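Local coordinates for protein glucose-6-phosphate 1-dehydrogenase (PDB 7E6I) that catalyses the NADP-dependent oxidation of glucose 6-phosphate to 6-phosphogluconolactone, the first step of the oxidative pentose phosphate pathway, at residues A[3-6]-A[7-11]; A[201-204]-A[205-209]; A[445-448]-A[449-453]. One frame throughout, in Å; residues are numbered along the deposited sequence.

Contact 1: residues A[3-6]-A[7-11]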
# COMPACT_ATOMS: atom_id res chain seq x y z
N THR A 3 -3.69 20.24 13.17
CA THR A 3 -4.70 21.14 12.64
C THR A 3 -5.41 20.53 11.44
O THR A 3 -4.76 20.04 10.51
CB THR A 3 -4.05 22.47 12.26
OG1 THR A 3 -3.24 22.92 13.36
CG2 THR A 3 -5.12 23.50 11.93
N GLN A 4 -6.74 20.56 11.45
CA GLN A 4 -7.50 20.03 10.33
C GLN A 4 -7.72 21.10 9.27
O GLN A 4 -7.87 22.28 9.57
CB GLN A 4 -8.84 19.48 10.81
CG GLN A 4 -8.68 18.32 11.81
CD GLN A 4 -10.01 17.68 12.18
OE1 GLN A 4 -11.07 18.16 11.77
NE2 GLN A 4 -9.96 16.61 12.96
N PHE A 5 -7.68 20.67 8.01
CA PHE A 5 -7.84 21.53 6.85
C PHE A 5 -9.29 21.42 6.40
O PHE A 5 -9.74 20.34 5.99
CB PHE A 5 -6.92 21.10 5.70
CG PHE A 5 -5.45 21.45 5.89
CD1 PHE A 5 -4.97 21.91 7.10
CD2 PHE A 5 -4.55 21.27 4.83
CE1 PHE A 5 -3.61 22.20 7.27
CE2 PHE A 5 -3.18 21.56 4.97
CZ PHE A 5 -2.71 22.02 6.19
N ASP A 6 -10.02 22.54 6.45
CA ASP A 6 -11.43 22.56 6.07
C ASP A 6 -11.69 23.66 5.05
O ASP A 6 -11.76 23.40 3.85
CB ASP A 6 -12.32 22.74 7.30
CG ASP A 6 -13.75 22.23 7.09
OD1 ASP A 6 -14.08 21.77 5.97
OD2 ASP A 6 -14.55 22.30 8.06
N GLU A 7 -11.81 24.91 5.51
CA GLU A 7 -12.21 26.02 4.65
C GLU A 7 -11.00 26.69 4.01
O GLU A 7 -9.96 26.87 4.65
CB GLU A 7 -13.01 27.07 5.44
CG GLU A 7 -13.88 26.51 6.57
CD GLU A 7 -13.08 26.15 7.85
OE1 GLU A 7 -12.00 26.75 8.08
OE2 GLU A 7 -13.54 25.27 8.62
N ASN A 8 -11.15 27.06 2.74
CA ASN A 8 -10.16 27.86 2.02
C ASN A 8 -8.80 27.18 1.95
O ASN A 8 -7.76 27.84 1.82
CB ASN A 8 -10.04 29.26 2.64
CG ASN A 8 -11.39 29.90 2.87
OD1 ASN A 8 -12.28 29.80 2.03
ND2 ASN A 8 -11.56 30.51 4.04
N THR A 9 -8.79 25.85 2.01
CA THR A 9 -7.58 25.09 1.74
C THR A 9 -7.31 25.05 0.25
O THR A 9 -8.22 24.85 -0.57
CB THR A 9 -7.71 23.68 2.30
OG1 THR A 9 -9.06 23.23 2.14
CG2 THR A 9 -7.42 23.71 3.76
N VAL A 10 -6.05 25.24 -0.12
CA VAL A 10 -5.64 25.13 -1.51
C VAL A 10 -4.86 23.83 -1.66
O VAL A 10 -3.86 23.59 -0.97
CB VAL A 10 -4.83 26.36 -1.97
CG1 VAL A 10 -3.90 26.82 -0.86
CG2 VAL A 10 -4.06 26.06 -3.26
N ILE A 11 -5.35 22.98 -2.55
CA ILE A 11 -4.69 21.73 -2.89
C ILE A 11 -4.08 21.92 -4.27
O ILE A 11 -4.81 22.13 -5.25
CB ILE A 11 -5.68 20.56 -2.87
CG1 ILE A 11 -6.22 20.34 -1.46
CG2 ILE A 11 -5.04 19.30 -3.40
CD1 ILE A 11 -7.47 19.45 -1.41
O HOH W 1 -8.60 24.73 6.55

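Contact 2: residues A[201-204]-A[205-209]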
# COMPACT_ATOMS: atom_id res chain seq x y z
N THR A 201 -10.30 -10.05 22.55
CA THR A 201 -9.60 -11.07 23.32
C THR A 201 -9.54 -12.41 22.59
O THR A 201 -8.54 -13.13 22.68
CB THR A 201 -10.27 -11.22 24.67
OG1 THR A 201 -10.23 -9.96 25.35
CG2 THR A 201 -9.57 -12.26 25.52
N PHE A 202 -10.59 -12.75 21.84
CA PHE A 202 -10.62 -14.01 21.09
C PHE A 202 -9.50 -14.12 20.05
O PHE A 202 -9.19 -15.23 19.60
CB PHE A 202 -11.97 -14.17 20.38
CG PHE A 202 -13.16 -13.81 21.23
CD1 PHE A 202 -13.58 -14.65 22.26
CD2 PHE A 202 -13.87 -12.65 20.97
CE1 PHE A 202 -14.69 -14.32 23.04
CE2 PHE A 202 -15.00 -12.32 21.74
CZ PHE A 202 -15.41 -13.16 22.77
N LEU A 203 -8.92 -13.00 19.63
CA LEU A 203 -7.74 -13.07 18.79
C LEU A 203 -6.48 -12.67 19.54
O LEU A 203 -5.46 -13.35 19.44
CB LEU A 203 -7.91 -12.18 17.56
CG LEU A 203 -9.01 -12.55 16.58
CD1 LEU A 203 -8.98 -11.57 15.42
CD2 LEU A 203 -8.83 -13.98 16.09
N ASN A 204 -6.55 -11.61 20.34
CA ASN A 204 -5.34 -11.08 20.96
C ASN A 204 -4.70 -12.09 21.92
O ASN A 204 -3.48 -12.15 22.04
CB ASN A 204 -5.65 -9.76 21.67
CG ASN A 204 -4.40 -9.03 22.08
OD1 ASN A 204 -4.20 -8.71 23.25
ND2 ASN A 204 -3.51 -8.79 21.12
N ALA A 205 -5.52 -12.87 22.63
CA ALA A 205 -4.98 -13.83 23.58
C ALA A 205 -4.21 -14.94 22.89
O ALA A 205 -3.39 -15.60 23.53
CB ALA A 205 -6.09 -14.45 24.42
N ALA A 206 -4.46 -15.16 21.60
CA ALA A 206 -3.86 -16.24 20.83
C ALA A 206 -2.77 -15.76 19.90
O ALA A 206 -2.18 -16.56 19.17
CB ALA A 206 -4.94 -16.97 20.02
N TRP A 207 -2.50 -14.46 19.90
CA TRP A 207 -1.69 -13.81 18.87
C TRP A 207 -0.23 -13.77 19.32
O TRP A 207 0.34 -12.72 19.61
CB TRP A 207 -2.22 -12.42 18.60
CG TRP A 207 -1.97 -11.92 17.24
CD1 TRP A 207 -0.86 -11.27 16.79
CD2 TRP A 207 -2.87 -12.00 16.14
NE1 TRP A 207 -1.02 -10.94 15.47
CE2 TRP A 207 -2.25 -11.38 15.05
CE3 TRP A 207 -4.15 -12.54 15.97
CZ2 TRP A 207 -2.85 -11.28 13.79
CZ3 TRP A 207 -4.75 -12.44 14.72
CH2 TRP A 207 -4.09 -11.82 13.65
N ASN A 208 0.37 -14.95 19.38
CA ASN A 208 1.68 -15.08 19.99
C ASN A 208 2.25 -16.43 19.58
O ASN A 208 1.53 -17.30 19.07
CB ASN A 208 1.59 -14.94 21.52
CG ASN A 208 0.46 -15.77 22.11
OD1 ASN A 208 0.40 -16.99 21.89
ND2 ASN A 208 -0.47 -15.12 22.83
N LYS A 209 3.55 -16.60 19.82
CA LYS A 209 4.21 -17.85 19.48
C LYS A 209 3.62 -19.05 20.22
O LYS A 209 3.81 -20.19 19.78
CB LYS A 209 5.71 -17.74 19.77
CG LYS A 209 6.07 -17.76 21.23
CD LYS A 209 7.48 -17.23 21.46
CE LYS A 209 7.89 -17.45 22.92
NZ LYS A 209 7.17 -16.53 23.82
O HOH W 2 -0.87 -12.16 23.66

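Contact 3: residues A[445-448]-A[449-453]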
# COMPACT_ATOMS: atom_id res chain seq x y z
N PRO A 445 20.09 -6.53 1.23
CA PRO A 445 20.97 -7.69 1.04
C PRO A 445 20.35 -8.78 0.18
O PRO A 445 21.03 -9.34 -0.69
CB PRO A 445 21.24 -8.17 2.47
CG PRO A 445 21.00 -6.97 3.32
CD PRO A 445 19.84 -6.28 2.67
N LEU A 446 19.07 -9.11 0.38
CA LEU A 446 18.45 -10.08 -0.51
C LEU A 446 18.48 -9.59 -1.95
O LEU A 446 18.79 -10.36 -2.87
CB LEU A 446 17.02 -10.36 -0.07
CG LEU A 446 16.24 -11.24 -1.06
CD1 LEU A 446 16.91 -12.60 -1.22
CD2 LEU A 446 14.79 -11.42 -0.65
N LEU A 447 18.17 -8.31 -2.17
CA LEU A 447 18.09 -7.79 -3.53
C LEU A 447 19.46 -7.73 -4.19
O LEU A 447 19.59 -8.01 -5.39
CB LEU A 447 17.44 -6.41 -3.52
CG LEU A 447 15.93 -6.39 -3.27
CD1 LEU A 447 15.45 -4.96 -3.07
CD2 LEU A 447 15.23 -7.03 -4.44
N ASN A 448 20.50 -7.34 -3.43
CA ASN A 448 21.87 -7.39 -3.93
C ASN A 448 22.26 -8.81 -4.33
O ASN A 448 22.90 -9.02 -5.36
CB ASN A 448 22.84 -6.87 -2.88
CG ASN A 448 22.77 -5.37 -2.70
OD1 ASN A 448 22.18 -4.66 -3.52
ND2 ASN A 448 23.38 -4.88 -1.61
N TYR A 449 21.89 -9.79 -3.50
CA TYR A 449 22.27 -11.16 -3.78
C TYR A 449 21.58 -11.67 -5.05
O TYR A 449 22.23 -12.25 -5.92
CB TYR A 449 21.95 -12.04 -2.57
CG TYR A 449 21.80 -13.51 -2.86
CD1 TYR A 449 22.91 -14.32 -3.04
CD2 TYR A 449 20.54 -14.08 -2.95
CE1 TYR A 449 22.77 -15.67 -3.31
CE2 TYR A 449 20.39 -15.42 -3.21
CZ TYR A 449 21.50 -16.21 -3.40
OH TYR A 449 21.33 -17.54 -3.66
N LEU A 450 20.29 -11.40 -5.20
CA LEU A 450 19.56 -11.92 -6.35
C LEU A 450 20.03 -11.26 -7.65
O LEU A 450 20.07 -11.91 -8.70
CB LEU A 450 18.06 -11.68 -6.17
CG LEU A 450 17.35 -12.46 -5.07
CD1 LEU A 450 15.83 -12.20 -5.13
CD2 LEU A 450 17.65 -13.94 -5.18
N GLU A 451 20.36 -9.97 -7.61
CA GLU A 451 20.67 -9.21 -8.81
C GLU A 451 22.17 -9.12 -9.08
O GLU A 451 22.56 -8.52 -10.08
CB GLU A 451 20.07 -7.81 -8.70
CG GLU A 451 18.55 -7.83 -8.90
CD GLU A 451 17.84 -6.65 -8.27
OE1 GLU A 451 16.59 -6.67 -8.21
OE2 GLU A 451 18.53 -5.69 -7.84
N GLY A 452 23.00 -9.72 -8.24
CA GLY A 452 24.41 -9.78 -8.47
C GLY A 452 24.76 -10.87 -9.46
O GLY A 452 23.90 -11.50 -10.07
N PRO A 453 26.06 -11.12 -9.63
CA PRO A 453 26.50 -12.10 -10.63
C PRO A 453 26.14 -13.52 -10.26
O PRO A 453 25.73 -14.30 -11.13
CB PRO A 453 28.02 -11.88 -10.68
CG PRO A 453 28.37 -11.38 -9.29
CD PRO A 453 27.18 -10.60 -8.80
O HOH W 3 20.57 -4.63 -6.06

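Contact 1: residues A[3-6]-A[7-11]
Phe5 and Thr9 come within 6.2 Å of each other at their CA atoms, because the chain doubles back through Asp6, Glu7 and Asn8 before it runs into strand 10-14. The methyl CG2 of Thr9 sits against Phe5, 3.3 Å from its CB, and meets the ring obliquely. With chi1 at 36°, Thr9 places OG1 between its backbone N and carbonyl carbon, and from there Thr9 OG1 gives a weak hydrogen bond to Asp6 O (3.2 Å), with Thr42 OG1 as its second weak partner. A water closes the bend, accepting from Asp6 N at 2.6 Å and donating to Glu7 O at 3.2 Å. Beyond the bend, the Phe5 ring stacks on His117 and takes a cation-pi contact from Arg148, which ties the N-terminal arm to the parallel sheet of the Rossmann-type coenzyme domain. Strand 10-14 lies within that sheet, between strands 43-48 and 117-122. On the outer side of the bend two carboxylates approach with planes 51° apart, Asp6 OD2 lying 3.2 Å from Glu7 OE2. Asp6 OD1 accepts from Asn39 ND2, which helps hold this carboxylate; the like charges probably repel, and their closeness could raise the pKa of either.

Contact 2: residues A[201-204]-A[205-209]
Asn204 O is gripped by two donors, the backbone N of Trp207 at 3.3 Å and a water at 3.1 Å. The Trp207 N-H points almost straight at it (165°). The same water accepts from Asn208 ND2, and that amide also donates to Ala205 O (Asn208 ND2 to Ala205 O, 3.0 Å), from above the carbonyl plane. One side-chain amide thus braces the turn directly and through solvent, while its OD1 is held by Asn211. This is the C-terminal end of the short helix 201-204, where the bonding tightens from alpha-helical to i to i-3. Ala205 N still makes an i to i-4 bond to Thr201 O, Ala206 N reaches only three residues back to Leu203 O (3.0 Å), and a type I beta turn from Asn204 to Trp207 leads into an inverse gamma turn centred on Trp207, ahead of strand 212-220 of the large mixed sheet. Trp207 has CG anti to its backbone N (chi1 -152°), which swings the indole back over the helix end: CE3 lies 4.1 Å from Leu203 CB, and Leu203 O faces the ring edge near its plane. The buried indole donates NE1 to Leu253 O and meets the Trp328 ring at about 80°.

Contact 3: residues A[445-448]-A[449-453]
Tyr449 N, Leu450 N and Glu451 N donate to Pro445 O, Leu446 O and Leu447 O, three successive alpha-helical bonds in the last turns of helix 433-451. The bond from Leu450 N to Leu446 O is 3.0 Å with an N-H...O angle of 161°. Both side-chain oxygens of Glu451 have partners: OE1 forms a salt bridge with Arg239 of helix 236-254, and OE2 accepts from a water at 2.9 Å. That water also donates to Asn448 OD1 at 3.0 Å, joining polar groups three residues apart, just under one turn. Leu447 lies alongside Glu451 and points the same way, its CD2 4.0 Å from Glu451 OE1. On another face, Leu446 has CG anti to the backbone N (chi1 173°), which carries CD1 to 3.9 Å from Leu450 CG and 4.3 Å from Tyr449 CD2. Leu446 and Leu450 both rest on Ile238, while the Tyr449 ring stacks on His282. At Leu450, the shorter side chain of an alanine would probably cost Leu446 CD1 its nearest neighbour and Ile238 one of its two leucine contacts, leaving a gap between the helices. Apolar contacts and a charge pair thus join the same two helices, and the Arg239 bridge is likely to keep Glu451 ionised.

The three contacts are separate local features, none touching another, and they follow one another along the chain. Contact 1 belongs to the coenzyme domain at the N-terminus; contacts 2 and 3 both fall in the C-terminal domain, their centres about 37 Å apart. Contacts 1 and 3 lie on opposite sides of the chain's centre, about 45 Å between centres. Contact 3 can be placed relative to the substrate: the Leu447 side chain is about 13 Å from the bound glucose 6-phosphate and about 9 Å from that of Asp240, which lines its pocket on helix 236-254. In contact 2, Leu203 is about 5 Å, side chain to side chain, from Leu380, a residue of the second NADP site inferred from relatives. Contact 1 lies away from the sites assigned for substrate and coenzyme.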